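Local coordinates for protein Cas13d (uncultured Ruminococcus sp, PDB 6IV9) that binds CRISPR RNA and acts as a CRISPR effector whose two HEPN domains govern guide RNA maturation and target RNA cleavage, at residues Ser571-Ala576 with Val626-Arg631; Ala579-Phe584 with Leu606-Lys611; Arg619-Asn624 with Arg719-Ile724; Ser672-Pro677 with Ala691-Asn696. The protein carries 2 engineered substitutions. One frame throughout, in Å; residues are numbered along the deposited sequence.

Interaction 1. Residues Ser571-Ala576 with Val626-Arg631; sequences SMRKPA and VIESSR. With nucleotides of chain B.
Ala576 and Glu628 make the direct touch between the two segments: the methyl carbon CB of Ala576 sits 3.2 Å from OE2 of Glu628. This is the loose, exposed side of the contact, with only 92 Å² buried between 571-576 and 626-631. Arg573 adds long-range attraction there, its NH1 lying 4.4 Å from OE1 of Glu628, near the guanidinium plane but beyond salt-bridge length. The acid probably favours the charged form of the arginine, and the reverse.

The tight side is made with RNA, chain B. The backbone N of Arg573 donates to the ribose O2' of A42 at 2.9 Å, a nearly straight bond (163°). With CG anti to the backbone N (chi1 -165°) and the chain extended as far as NE, the arginine runs beside the adenine, bringing NH2 within 3.4 Å of A42 N1. Across the way, the small hydroxyl of Ser630 gets close to the base of A40, its OG accepting from the amino N6 at 2.8 Å in a nearly straight bond. Arg631 grips the phosphate of U39 with two nitrogens, NH1 to OP2 at 2.8 Å and NH2 to OP1 at 2.9 Å, while one face of its guanidinium lies against C5 of A40, offset toward the rim. A flat cation suits both tasks: hydrogen bonds at its edge, and a face laid against the base.

Ser629 takes the N-cap of helix 630-638, its OG accepting weakly from Arg631 N and also from Phe632 N. Residues 571-576 lie in the loop between helices 556-570 and 581-591, with Met572 against helix 312-330, whereas the break between helices 617-627 and 630-638 rests on helices 581-591 and 713-760.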
# COMPACT_ATOMS: atom_id res chain seq x y z
N SER A 571 5.17 10.19 -4.56
CA SER A 571 6.04 9.19 -5.23
C SER A 571 7.35 9.81 -5.70
O SER A 571 8.23 9.08 -6.07
CB SER A 571 5.30 8.50 -6.34
OG SER A 571 4.22 7.76 -5.83
N MET A 572 7.41 11.13 -5.75
CA MET A 572 8.63 11.82 -6.23
C MET A 572 9.73 11.76 -5.18
O MET A 572 9.44 11.78 -4.01
CB MET A 572 8.32 13.27 -6.58
CG MET A 572 7.47 13.39 -7.80
SD MET A 572 6.96 15.05 -8.15
CE MET A 572 5.94 14.80 -9.60
N ARG A 573 10.96 11.72 -5.65
CA ARG A 573 12.16 11.67 -4.80
C ARG A 573 12.25 12.94 -3.95
O ARG A 573 12.04 14.01 -4.47
CB ARG A 573 13.35 11.66 -5.76
CG ARG A 573 14.67 11.25 -5.13
CD ARG A 573 15.69 11.15 -6.24
NE ARG A 573 17.00 10.93 -5.67
CZ ARG A 573 17.97 10.24 -6.25
NH1 ARG A 573 19.11 10.03 -5.60
NH2 ARG A 573 17.81 9.78 -7.47
N LYS A 574 12.48 12.78 -2.66
CA LYS A 574 12.69 13.94 -1.78
C LYS A 574 14.19 14.24 -1.74
O LYS A 574 14.98 13.38 -2.08
CB LYS A 574 12.10 13.69 -0.39
CG LYS A 574 10.62 14.03 -0.23
CD LYS A 574 10.05 13.78 1.16
CE LYS A 574 8.67 13.15 1.17
NZ LYS A 574 7.81 13.65 0.08
N PRO A 575 14.62 15.43 -1.30
CA PRO A 575 16.05 15.74 -1.25
C PRO A 575 16.74 14.74 -0.32
O PRO A 575 16.15 14.34 0.64
CB PRO A 575 16.11 17.09 -0.54
CG PRO A 575 14.74 17.68 -0.73
CD PRO A 575 13.79 16.51 -0.83
N ALA A 576 17.98 14.37 -0.64
CA ALA A 576 18.71 13.40 0.19
C ALA A 576 18.93 14.00 1.57
O ALA A 576 19.12 15.20 1.68
CB ALA A 576 20.02 13.01 -0.44
N VAL A 626 24.30 2.97 0.59
CA VAL A 626 23.57 2.34 1.71
C VAL A 626 22.53 3.29 2.28
O VAL A 626 21.36 2.99 2.20
CB VAL A 626 24.54 1.83 2.79
CG1 VAL A 626 23.82 1.09 3.89
CG2 VAL A 626 25.63 0.96 2.18
N ILE A 627 22.98 4.42 2.80
CA ILE A 627 22.07 5.39 3.47
C ILE A 627 21.00 5.87 2.50
O ILE A 627 19.88 5.97 2.92
CB ILE A 627 22.87 6.56 4.08
CG1 ILE A 627 23.82 6.08 5.18
CG2 ILE A 627 21.92 7.63 4.57
CD1 ILE A 627 24.78 7.12 5.67
N GLU A 628 21.34 6.10 1.24
CA GLU A 628 20.35 6.63 0.27
C GLU A 628 19.53 5.51 -0.38
O GLU A 628 18.75 5.81 -1.26
CB GLU A 628 21.03 7.52 -0.77
CG GLU A 628 21.56 8.81 -0.18
CD GLU A 628 22.07 9.81 -1.20
OE1 GLU A 628 22.11 9.49 -2.39
OE2 GLU A 628 22.44 10.91 -0.78
N SER A 629 19.74 4.28 0.02
CA SER A 629 18.95 3.18 -0.56
C SER A 629 17.60 3.09 0.15
O SER A 629 17.58 2.91 1.33
CB SER A 629 19.65 1.88 -0.45
OG SER A 629 18.75 0.82 -0.65
N SER A 630 16.52 3.10 -0.61
CA SER A 630 15.17 2.97 -0.02
C SER A 630 15.04 1.60 0.65
O SER A 630 14.25 1.46 1.55
CB SER A 630 14.10 3.22 -1.02
OG SER A 630 14.18 2.32 -2.08
N ARG A 631 15.75 0.61 0.13
CA ARG A 631 15.72 -0.75 0.72
C ARG A 631 16.37 -0.75 2.10
O ARG A 631 15.86 -1.39 2.98
CB ARG A 631 16.32 -1.74 -0.27
CG ARG A 631 15.38 -1.94 -1.44
CD ARG A 631 15.92 -2.55 -2.69
NE ARG A 631 14.92 -2.40 -3.71
CZ ARG A 631 15.08 -2.79 -4.95
NH1 ARG A 631 14.08 -2.70 -5.80
NH2 ARG A 631 16.25 -3.25 -5.34
P A B 42 8.88 6.25 -12.19
OP1 A B 42 7.54 6.59 -12.72
OP2 A B 42 10.08 6.09 -13.06
O5' A B 42 9.38 7.41 -11.24
C5' A B 42 8.54 7.82 -10.17
C4' A B 42 9.31 8.85 -9.42
O4' A B 42 10.32 8.13 -8.68
C3' A B 42 10.05 9.87 -10.28
O3' A B 42 9.28 11.08 -10.36
C2' A B 42 11.31 10.16 -9.45
O2' A B 42 11.31 11.18 -8.48
C1' A B 42 11.48 8.90 -8.61
N9 A B 42 12.59 8.13 -9.13
C8 A B 42 12.83 7.68 -10.41
N7 A B 42 13.98 7.08 -10.55
C5 A B 42 14.55 7.16 -9.28
C6 A B 42 15.76 6.68 -8.76
N6 A B 42 16.67 6.03 -9.49
N1 A B 42 16.01 6.89 -7.45
C2 A B 42 15.09 7.55 -6.71
N3 A B 42 13.91 8.03 -7.09
C4 A B 42 13.71 7.81 -8.40
P A B 40 17.27 -2.64 -13.72
OP1 A B 40 17.56 -2.60 -15.17
OP2 A B 40 17.98 -1.75 -12.75
O5' A B 40 15.70 -2.34 -13.53
C5' A B 40 15.24 -1.04 -13.08
C4' A B 40 14.20 -1.19 -12.00
O4' A B 40 14.83 -1.39 -10.72
C3' A B 40 13.38 0.07 -11.69
O3' A B 40 12.43 0.45 -12.66
C2' A B 40 12.76 -0.28 -10.35
O2' A B 40 11.52 -0.97 -10.40
C1' A B 40 13.89 -1.09 -9.70
N9 A B 40 14.56 -0.43 -8.58
C8 A B 40 15.91 -0.20 -8.39
N7 A B 40 16.18 0.37 -7.24
C5 A B 40 14.94 0.54 -6.64
C6 A B 40 14.55 1.07 -5.40
N6 A B 40 15.40 1.58 -4.51
N1 A B 40 13.23 1.08 -5.10
C2 A B 40 12.37 0.57 -5.99
N3 A B 40 12.61 0.05 -7.19
C4 A B 40 13.93 0.06 -7.46
P U B 39 15.79 -4.76 -8.48
OP1 U B 39 17.00 -4.18 -7.95
OP2 U B 39 14.53 -3.99 -8.29
O5' U B 39 15.81 -5.19 -9.99
C5' U B 39 17.01 -5.74 -10.58
C4' U B 39 16.74 -6.09 -12.02
O4' U B 39 15.59 -6.99 -12.10
C3' U B 39 16.33 -4.94 -12.92
O3' U B 39 17.46 -4.16 -13.23
C2' U B 39 15.66 -5.69 -14.07
O2' U B 39 16.47 -6.41 -14.98
C1' U B 39 14.87 -6.73 -13.30
N1 U B 39 13.52 -6.29 -12.93
C2 U B 39 12.56 -6.23 -13.93
O2 U B 39 12.81 -6.50 -15.09
N3 U B 39 11.31 -5.83 -13.51
C4 U B 39 10.94 -5.50 -12.22
O4 U B 39 9.77 -5.17 -11.99
C5 U B 39 11.98 -5.58 -11.25
C6 U B 39 13.21 -5.96 -11.63

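Interaction 2. Residues Ala579-Phe584 with Leu606-Lys611; sequences AKLTMF and LKLKEK
Phe584, on the first turns of helix 581-591, meets two leucines placed around the Schellman motif that closes helix 599-606. Lys607, with positive phi, ends that helix and begins a type I turn to Glu610; Leu606 and Leu608, one on each side of it in sequence, both direct their side chains to Phe584.

The two leucines use the ring differently. Leu608 comes over one face: its CD2 lies 4.2 Å from the ring centroid and 24° off the normal, a CH-pi contact displaced toward the rim. Leu606 approaches obliquely on the CD1 side of the ring, its methyl CD1 reaching Phe584 CD1 at 3.5 Å. The ring takes this position with CG anti to the carbonyl carbon (chi1 -74°). Branched leucine suits position 608 because its second methyl has another task, packing against Leu581, whose side chain crosses it at about a right angle.

Helix 617-627 also covers Phe584, through Arg619, Thr623 and Ile627, so the ring is packed between segments of three helices. Leu608 CD1 touches both residues of helix 581-591, 3.8 Å from Phe584 CD2 and 3.9 Å from Leu581 CD1.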
# COMPACT_ATOMS: atom_id res chain seq x y z
N ALA A 579 23.37 13.08 5.97
CA ALA A 579 23.61 11.86 6.78
C ALA A 579 24.21 12.25 8.13
O ALA A 579 25.14 13.02 8.18
CB ALA A 579 24.47 10.89 6.04
N LYS A 580 23.63 11.69 9.18
CA LYS A 580 24.06 11.90 10.57
C LYS A 580 24.90 10.72 11.02
O LYS A 580 24.79 9.66 10.42
CB LYS A 580 22.81 11.96 11.44
CG LYS A 580 21.84 13.05 11.04
CD LYS A 580 22.23 14.37 11.62
CE LYS A 580 21.10 15.36 11.64
NZ LYS A 580 20.93 16.01 10.33
N LEU A 581 25.56 10.86 12.15
CA LEU A 581 26.42 9.77 12.67
C LEU A 581 25.57 8.52 12.89
O LEU A 581 26.05 7.45 12.63
CB LEU A 581 27.06 10.19 13.98
CG LEU A 581 27.82 9.07 14.69
CD1 LEU A 581 28.86 8.48 13.77
CD2 LEU A 581 28.46 9.57 15.96
N THR A 582 24.33 8.68 13.33
CA THR A 582 23.47 7.51 13.61
C THR A 582 23.28 6.71 12.32
O THR A 582 23.27 5.51 12.39
CB THR A 582 22.10 7.95 14.14
OG1 THR A 582 22.30 8.49 15.44
CG2 THR A 582 21.13 6.80 14.24
N MET A 583 23.08 7.39 11.21
CA MET A 583 22.88 6.71 9.92
C MET A 583 24.15 5.96 9.51
O MET A 583 24.04 4.86 9.01
CB MET A 583 22.48 7.72 8.86
CG MET A 583 21.15 8.34 9.18
SD MET A 583 20.79 9.70 8.11
CE MET A 583 19.22 10.18 8.83
N PHE A 584 25.31 6.56 9.72
CA PHE A 584 26.58 5.90 9.38
C PHE A 584 26.74 4.65 10.24
O PHE A 584 27.17 3.64 9.75
CB PHE A 584 27.76 6.87 9.48
CG PHE A 584 27.79 7.86 8.35
CD1 PHE A 584 28.02 7.44 7.06
CD2 PHE A 584 27.54 9.19 8.58
CE1 PHE A 584 28.02 8.35 6.02
CE2 PHE A 584 27.55 10.10 7.53
CZ PHE A 584 27.79 9.67 6.26
N LEU A 606 35.40 7.34 8.78
CA LEU A 606 34.78 8.07 7.64
C LEU A 606 35.21 9.54 7.59
O LEU A 606 34.69 10.22 6.74
CB LEU A 606 33.26 7.95 7.75
CG LEU A 606 32.72 6.53 7.87
CD1 LEU A 606 31.22 6.54 8.07
CD2 LEU A 606 33.08 5.74 6.64
N LYS A 607 36.06 9.98 8.52
CA LYS A 607 36.54 11.38 8.58
C LYS A 607 35.36 12.35 8.66
O LYS A 607 35.40 13.37 8.04
CB LYS A 607 37.36 11.67 7.33
CG LYS A 607 38.59 10.80 7.20
CD LYS A 607 39.52 11.30 6.16
CE LYS A 607 40.35 10.20 5.54
NZ LYS A 607 41.11 9.46 6.57
N LEU A 608 34.37 12.03 9.46
CA LEU A 608 33.14 12.84 9.50
C LEU A 608 33.40 14.28 9.97
O LEU A 608 32.74 15.17 9.46
CB LEU A 608 32.13 12.15 10.41
CG LEU A 608 31.59 10.82 9.89
CD1 LEU A 608 30.41 10.36 10.71
CD2 LEU A 608 31.24 10.93 8.42
N LYS A 609 34.32 14.47 10.90
CA LYS A 609 34.51 15.82 11.48
C LYS A 609 35.72 16.51 10.86
O LYS A 609 36.08 17.59 11.34
CB LYS A 609 34.62 15.70 12.99
CG LYS A 609 33.27 15.63 13.68
CD LYS A 609 33.26 14.92 14.99
CE LYS A 609 32.00 15.18 15.77
NZ LYS A 609 32.00 14.47 17.07
N GLU A 610 36.30 15.89 9.84
CA GLU A 610 37.53 16.39 9.19
C GLU A 610 37.15 17.17 7.94
O GLU A 610 36.26 16.74 7.23
CB GLU A 610 38.46 15.23 8.90
CG GLU A 610 39.91 15.62 8.78
CD GLU A 610 40.87 14.53 8.33
OE1 GLU A 610 41.65 14.80 7.41
OE2 GLU A 610 40.84 13.43 8.91
N LYS A 611 37.82 18.29 7.73
CA LYS A 611 37.57 19.16 6.56
C LYS A 611 38.76 18.99 5.62
O LYS A 611 39.87 18.83 6.10
CB LYS A 611 37.43 20.61 7.00
CG LYS A 611 36.15 20.93 7.75
CD LYS A 611 36.17 22.29 8.39
CE LYS A 611 34.97 22.59 9.26
NZ LYS A 611 34.91 24.02 9.66

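Interaction 3. Residues Arg619-Asn624 with Arg719-Ile724; sequences RNFITN and RAKAVI. With nucleotides of chain B.
A helix-helix packing joins helix 617-627 to the long helix 713-760, with Phe621 reaching across to Ala720, Lys721 and Ile724. Over these segments the axes run in broadly the same direction, cross at -38° and come no closer than 11.7 Å, a wide separation that a large aromatic can span. With CG anti to the backbone N (chi1 179°), Phe621 extends out to the other helix. The far end of its ring does the touching: CZ meets the methyl of Ala720 at 3.8 Å, CE1 lies near CG of Lys721, and CE2 meets CD1 of Ile724 at 3.7 Å. Alanine leaves room for the ring to approach the helix backbone. Ile724 extends from the opposite direction, while Lys721 lends its aliphatic part and sends its amine away to a salt bridge with Glu718.

Elsewhere on helix 617-627, Arg619 and Asn620 face the RNA, chain B. The amide ND2 of Asn620 spends its two hydrogens on successive phosphates, donating to OP2 of A50 at 2.7 Å and to OP1 of A49 at 3.0 Å. The amide is the right group here because it can bridge two anionic oxygens while its own oxygen accepts from a neighbour. Arg619, bent at chi3, is that neighbour and acts from the second shell, probably fixing which way the amide is turned; its guanidinium probably also attracts the phosphate of A50. It grips the single atom OD1 of Asn620 side-on, with OD1 in the guanidinium plane; NE, at 3.2 Å, lies above the amide's carbonyl plane, and NH2, at 3.1 Å, is on a lone pair.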
# COMPACT_ATOMS: atom_id res chain seq x y z
N ARG A 619 33.00 7.90 2.91
CA ARG A 619 31.74 8.41 3.48
C ARG A 619 30.73 8.56 2.34
O ARG A 619 29.61 8.13 2.50
CB ARG A 619 31.99 9.79 4.10
CG ARG A 619 30.77 10.47 4.68
CD ARG A 619 30.98 11.96 4.85
NE ARG A 619 31.04 12.67 3.60
CZ ARG A 619 31.22 13.97 3.48
NH1 ARG A 619 31.36 14.71 4.56
NH2 ARG A 619 31.28 14.52 2.29
N ASN A 620 31.16 9.13 1.23
CA ASN A 620 30.27 9.34 0.07
C ASN A 620 29.80 8.00 -0.49
O ASN A 620 28.66 7.89 -0.84
CB ASN A 620 30.96 10.22 -0.97
CG ASN A 620 31.22 11.62 -0.45
OD1 ASN A 620 30.63 12.04 0.53
ND2 ASN A 620 32.09 12.34 -1.11
N PHE A 621 30.69 7.02 -0.55
CA PHE A 621 30.31 5.70 -1.09
C PHE A 621 29.23 5.07 -0.21
O PHE A 621 28.28 4.59 -0.74
CB PHE A 621 31.54 4.79 -1.18
CG PHE A 621 31.24 3.40 -1.69
CD1 PHE A 621 31.14 3.15 -3.04
CD2 PHE A 621 31.03 2.35 -0.81
CE1 PHE A 621 30.86 1.88 -3.51
CE2 PHE A 621 30.75 1.09 -1.29
CZ PHE A 621 30.67 0.86 -2.63
N ILE A 622 29.41 5.11 1.10
CA ILE A 622 28.41 4.54 2.06
C ILE A 622 27.10 5.32 1.95
O ILE A 622 26.05 4.72 2.00
CB ILE A 622 28.98 4.55 3.49
CG1 ILE A 622 30.20 3.65 3.61
CG2 ILE A 622 27.93 4.16 4.50
CD1 ILE A 622 29.86 2.19 3.57
N THR A 623 27.18 6.64 1.86
CA THR A 623 25.96 7.45 1.75
C THR A 623 25.19 7.10 0.47
O THR A 623 24.02 6.84 0.56
CB THR A 623 26.32 8.94 1.70
OG1 THR A 623 26.95 9.29 2.93
CG2 THR A 623 25.12 9.81 1.45
N ASN A 624 25.87 7.09 -0.67
CA ASN A 624 25.21 6.82 -1.96
C ASN A 624 24.65 5.40 -2.05
O ASN A 624 23.60 5.24 -2.60
CB ASN A 624 26.16 6.96 -3.14
CG ASN A 624 26.63 8.37 -3.35
OD1 ASN A 624 26.25 9.26 -2.61
ND2 ASN A 624 27.44 8.58 -4.36
N ARG A 719 31.60 -3.65 -8.78
CA ARG A 719 31.32 -4.93 -8.08
C ARG A 719 30.89 -4.67 -6.64
O ARG A 719 29.99 -5.34 -6.18
CB ARG A 719 32.54 -5.85 -8.15
CG ARG A 719 32.24 -7.29 -7.77
CD ARG A 719 33.38 -7.87 -6.98
NE ARG A 719 34.53 -8.14 -7.81
CZ ARG A 719 35.62 -7.39 -7.90
NH1 ARG A 719 36.34 -7.10 -6.83
NH2 ARG A 719 36.03 -6.99 -9.08
N ALA A 720 31.52 -3.73 -5.96
CA ALA A 720 31.15 -3.41 -4.57
C ALA A 720 29.70 -2.90 -4.55
O ALA A 720 28.96 -3.29 -3.70
CB ALA A 720 32.08 -2.38 -4.02
N LYS A 721 29.35 -2.06 -5.50
CA LYS A 721 27.96 -1.52 -5.56
C LYS A 721 26.97 -2.66 -5.80
O LYS A 721 25.93 -2.65 -5.19
CB LYS A 721 27.86 -0.47 -6.65
CG LYS A 721 28.61 0.81 -6.34
CD LYS A 721 28.80 1.67 -7.53
CE LYS A 721 27.50 2.13 -8.13
NZ LYS A 721 27.68 2.55 -9.54
N ALA A 722 27.31 -3.57 -6.70
CA ALA A 722 26.44 -4.71 -7.05
C ALA A 722 26.26 -5.62 -5.83
O ALA A 722 25.16 -6.03 -5.57
CB ALA A 722 27.04 -5.45 -8.21
N VAL A 723 27.34 -5.90 -5.11
CA VAL A 723 27.24 -6.78 -3.92
C VAL A 723 26.35 -6.13 -2.86
O VAL A 723 25.49 -6.80 -2.34
CB VAL A 723 28.64 -7.08 -3.35
CG1 VAL A 723 28.59 -7.74 -1.99
CG2 VAL A 723 29.47 -7.89 -4.32
N ILE A 724 26.58 -4.85 -2.59
CA ILE A 724 25.75 -4.16 -1.56
C ILE A 724 24.29 -4.13 -2.03
O ILE A 724 23.42 -4.34 -1.23
CB ILE A 724 26.30 -2.75 -1.30
CG1 ILE A 724 27.64 -2.81 -0.58
CG2 ILE A 724 25.29 -1.91 -0.56
CD1 ILE A 724 28.29 -1.48 -0.37
P A B 49 32.45 11.84 -4.53
OP1 A B 49 33.45 11.36 -3.60
OP2 A B 49 30.99 11.43 -4.50
O5' A B 49 32.36 13.44 -4.54
C5' A B 49 33.55 14.24 -4.72
C4' A B 49 33.20 15.70 -4.73
O4' A B 49 32.36 15.97 -5.87
C3' A B 49 32.42 16.22 -3.51
O3' A B 49 33.33 16.54 -2.48
C2' A B 49 31.66 17.40 -4.09
O2' A B 49 32.48 18.54 -4.24
C1' A B 49 31.38 16.92 -5.51
N9 A B 49 30.07 16.30 -5.65
C8 A B 49 29.70 14.98 -5.60
N7 A B 49 28.42 14.79 -5.78
C5 A B 49 27.91 16.07 -5.91
C6 A B 49 26.60 16.55 -6.11
N6 A B 49 25.53 15.76 -6.21
N1 A B 49 26.43 17.89 -6.21
C2 A B 49 27.51 18.68 -6.11
N3 A B 49 28.78 18.35 -5.92
C4 A B 49 28.92 17.01 -5.85
P A B 50 32.98 16.32 -0.95
OP1 A B 50 34.20 16.46 -0.16
OP2 A B 50 32.22 15.04 -0.80
O5' A B 50 31.87 17.43 -0.72
C5' A B 50 32.24 18.80 -0.61
C4' A B 50 31.00 19.63 -0.39
O4' A B 50 30.19 19.57 -1.59
C3' A B 50 30.03 19.16 0.70
O3' A B 50 30.41 19.33 2.08
C2' A B 50 28.76 19.91 0.29
O2' A B 50 28.73 21.20 0.88
C1' A B 50 28.85 19.87 -1.25
N9 A B 50 27.98 18.84 -1.82
C8 A B 50 28.23 17.50 -1.98
N7 A B 50 27.22 16.82 -2.45
C5 A B 50 26.22 17.78 -2.61
C6 A B 50 24.90 17.71 -3.08
N6 A B 50 24.33 16.58 -3.50
N1 A B 50 24.18 18.85 -3.11
C2 A B 50 24.75 19.98 -2.69
N3 A B 50 25.98 20.18 -2.22
C4 A B 50 26.68 19.03 -2.22

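Interaction 4. Residues Ser672-Pro677 with Ala691-Asn696; sequences SCVEFP and ARMIKN
Met693 reaches from helix 683-696 to Cys673 and Val674, at the point where helix 663-673 gives way to a loop, and all the contact between the segments passes through its side chain. The apolar packing comes first. Its terminal methyl CE lies 3.7 Å from CB of Cys673, and its sulfur SD is 4.0 Å from CG2 of Val674, the two side chains meeting at a slant. Methionine fits because it is long and unbranched, able to carry a polarisable sulfur and a methyl to two different partners. Its last torsion is unusual: at chi3 -6° the CE methyl is nearly eclipsed with CB, so the end of the chain folds back instead of running on, a strained shape that sets methyl and sulfur against successive residues.

Contact with the backbone is the second kind. SD of Met693 stands 3.7 Å from the carbonyl oxygen of Cys673, a van der Waals approach. Cys673 meets the methionine with its CB, and its SG lies against the carbonyl oxygen of Ala722 of helix 713-760. A small residue at 673 thus serves two neighbours at once. Val674, the first residue to leave helical geometry, has a branched side chain that can still give one methyl to the sulfur.

Helix 713-760 packs against both segments, with Val723 touching Met693 and Tyr727 touching Ile694. The whole is plain packing between two consecutive helices, 663-673 and 683-696, joined by a loop and packed against helix 713-760 in a largely helical protein.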
# COMPACT_ATOMS: atom_id res chain seq x y z
N SER A 672 27.60 -9.79 -12.08
CA SER A 672 28.00 -8.48 -11.51
C SER A 672 28.66 -8.58 -10.13
O SER A 672 29.44 -7.71 -9.82
CB SER A 672 26.85 -7.54 -11.51
OG SER A 672 25.82 -8.04 -10.70
N CYS A 673 28.31 -9.57 -9.31
CA CYS A 673 28.83 -9.65 -7.92
C CYS A 673 30.05 -10.56 -7.74
O CYS A 673 30.78 -10.32 -6.81
CB CYS A 673 27.74 -10.16 -6.98
SG CYS A 673 26.29 -9.09 -6.92
N VAL A 674 30.22 -11.56 -8.59
CA VAL A 674 31.33 -12.54 -8.40
C VAL A 674 32.51 -12.12 -9.28
O VAL A 674 32.31 -11.90 -10.44
CB VAL A 674 30.84 -13.97 -8.68
CG1 VAL A 674 31.96 -14.98 -8.60
CG2 VAL A 674 29.72 -14.36 -7.74
N GLU A 675 33.69 -12.02 -8.69
CA GLU A 675 34.89 -11.54 -9.42
C GLU A 675 35.27 -12.46 -10.57
O GLU A 675 35.48 -11.97 -11.66
CB GLU A 675 36.05 -11.36 -8.45
CG GLU A 675 37.23 -10.71 -9.11
CD GLU A 675 38.34 -10.33 -8.16
OE1 GLU A 675 39.19 -9.54 -8.55
OE2 GLU A 675 38.34 -10.82 -7.05
N PHE A 676 35.29 -13.76 -10.34
CA PHE A 676 35.63 -14.73 -11.41
C PHE A 676 34.47 -15.71 -11.53
O PHE A 676 34.50 -16.76 -10.97
CB PHE A 676 36.95 -15.42 -11.09
CG PHE A 676 38.08 -14.46 -10.85
CD1 PHE A 676 38.63 -13.75 -11.90
CD2 PHE A 676 38.56 -14.23 -9.58
CE1 PHE A 676 39.64 -12.84 -11.68
CE2 PHE A 676 39.57 -13.32 -9.36
CZ PHE A 676 40.10 -12.62 -10.41
N PRO A 677 33.40 -15.33 -12.23
CA PRO A 677 32.23 -16.17 -12.35
C PRO A 677 32.46 -17.47 -13.14
O PRO A 677 33.17 -17.42 -14.08
CB PRO A 677 31.27 -15.34 -13.20
CG PRO A 677 31.77 -13.94 -13.08
CD PRO A 677 33.26 -14.08 -12.93
N ALA A 691 24.60 -16.68 -1.91
CA ALA A 691 24.24 -16.84 -0.49
C ALA A 691 25.50 -16.82 0.38
O ALA A 691 25.47 -16.24 1.44
CB ALA A 691 23.44 -18.08 -0.27
N ARG A 692 26.57 -17.46 -0.08
CA ARG A 692 27.85 -17.47 0.66
C ARG A 692 28.42 -16.05 0.73
O ARG A 692 28.94 -15.69 1.75
CB ARG A 692 28.84 -18.40 -0.02
CG ARG A 692 28.61 -19.85 0.33
CD ARG A 692 29.87 -20.66 0.07
NE ARG A 692 30.02 -20.94 -1.34
CZ ARG A 692 29.28 -21.78 -2.04
NH1 ARG A 692 29.38 -21.79 -3.35
NH2 ARG A 692 28.44 -22.60 -1.44
N MET A 693 28.32 -15.30 -0.35
CA MET A 693 28.84 -13.92 -0.37
C MET A 693 28.09 -13.08 0.67
O MET A 693 28.72 -12.32 1.36
CB MET A 693 28.59 -13.27 -1.72
CG MET A 693 29.48 -13.79 -2.78
SD MET A 693 29.52 -12.62 -4.13
CE MET A 693 28.30 -11.44 -3.59
N ILE A 694 26.77 -13.23 0.71
CA ILE A 694 25.91 -12.49 1.67
C ILE A 694 26.27 -12.91 3.09
O ILE A 694 26.42 -12.06 3.94
CB ILE A 694 24.44 -12.74 1.32
CG1 ILE A 694 24.07 -11.98 0.05
CG2 ILE A 694 23.54 -12.38 2.47
CD1 ILE A 694 22.82 -12.46 -0.59
N LYS A 695 26.50 -14.19 3.30
CA LYS A 695 26.85 -14.69 4.64
C LYS A 695 28.17 -14.06 5.11
O LYS A 695 28.32 -13.88 6.29
CB LYS A 695 26.99 -16.21 4.59
CG LYS A 695 27.42 -16.87 5.89
CD LYS A 695 27.95 -18.26 5.70
CE LYS A 695 27.37 -19.27 6.66
NZ LYS A 695 27.38 -18.82 8.07
N ASN A 696 29.09 -13.80 4.19
CA ASN A 696 30.47 -13.36 4.50
C ASN A 696 30.71 -11.86 4.29
O ASN A 696 31.83 -11.45 4.47
CB ASN A 696 31.48 -14.14 3.67
CG ASN A 696 31.52 -15.60 4.06
OD1 ASN A 696 31.41 -15.94 5.22
ND2 ASN A 696 31.66 -16.46 3.08

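In the fold
Interactions 1, 2 and 3 form a continuous patch along helix 617-627, which 1 and 3 share. Ile627 CD1 of interaction 1 packs on Phe584 CE1 of interaction 2 at 3.5 Å, and Thr623 OG1 of interaction 3 lies 3.4 Å from the same Phe584 CE1. Interaction 4 continues the packing beyond helix 713-760, where Arg719 CG meets Cys673 O at 3.5 Å; it does not touch interaction 2, about 17 Å away at the nearest atoms. Interactions 1 and 3 contact the RNA directly at different nucleotides, whereas 2 and 4 stand back, their nearest atoms about 8 and 9 Å from it.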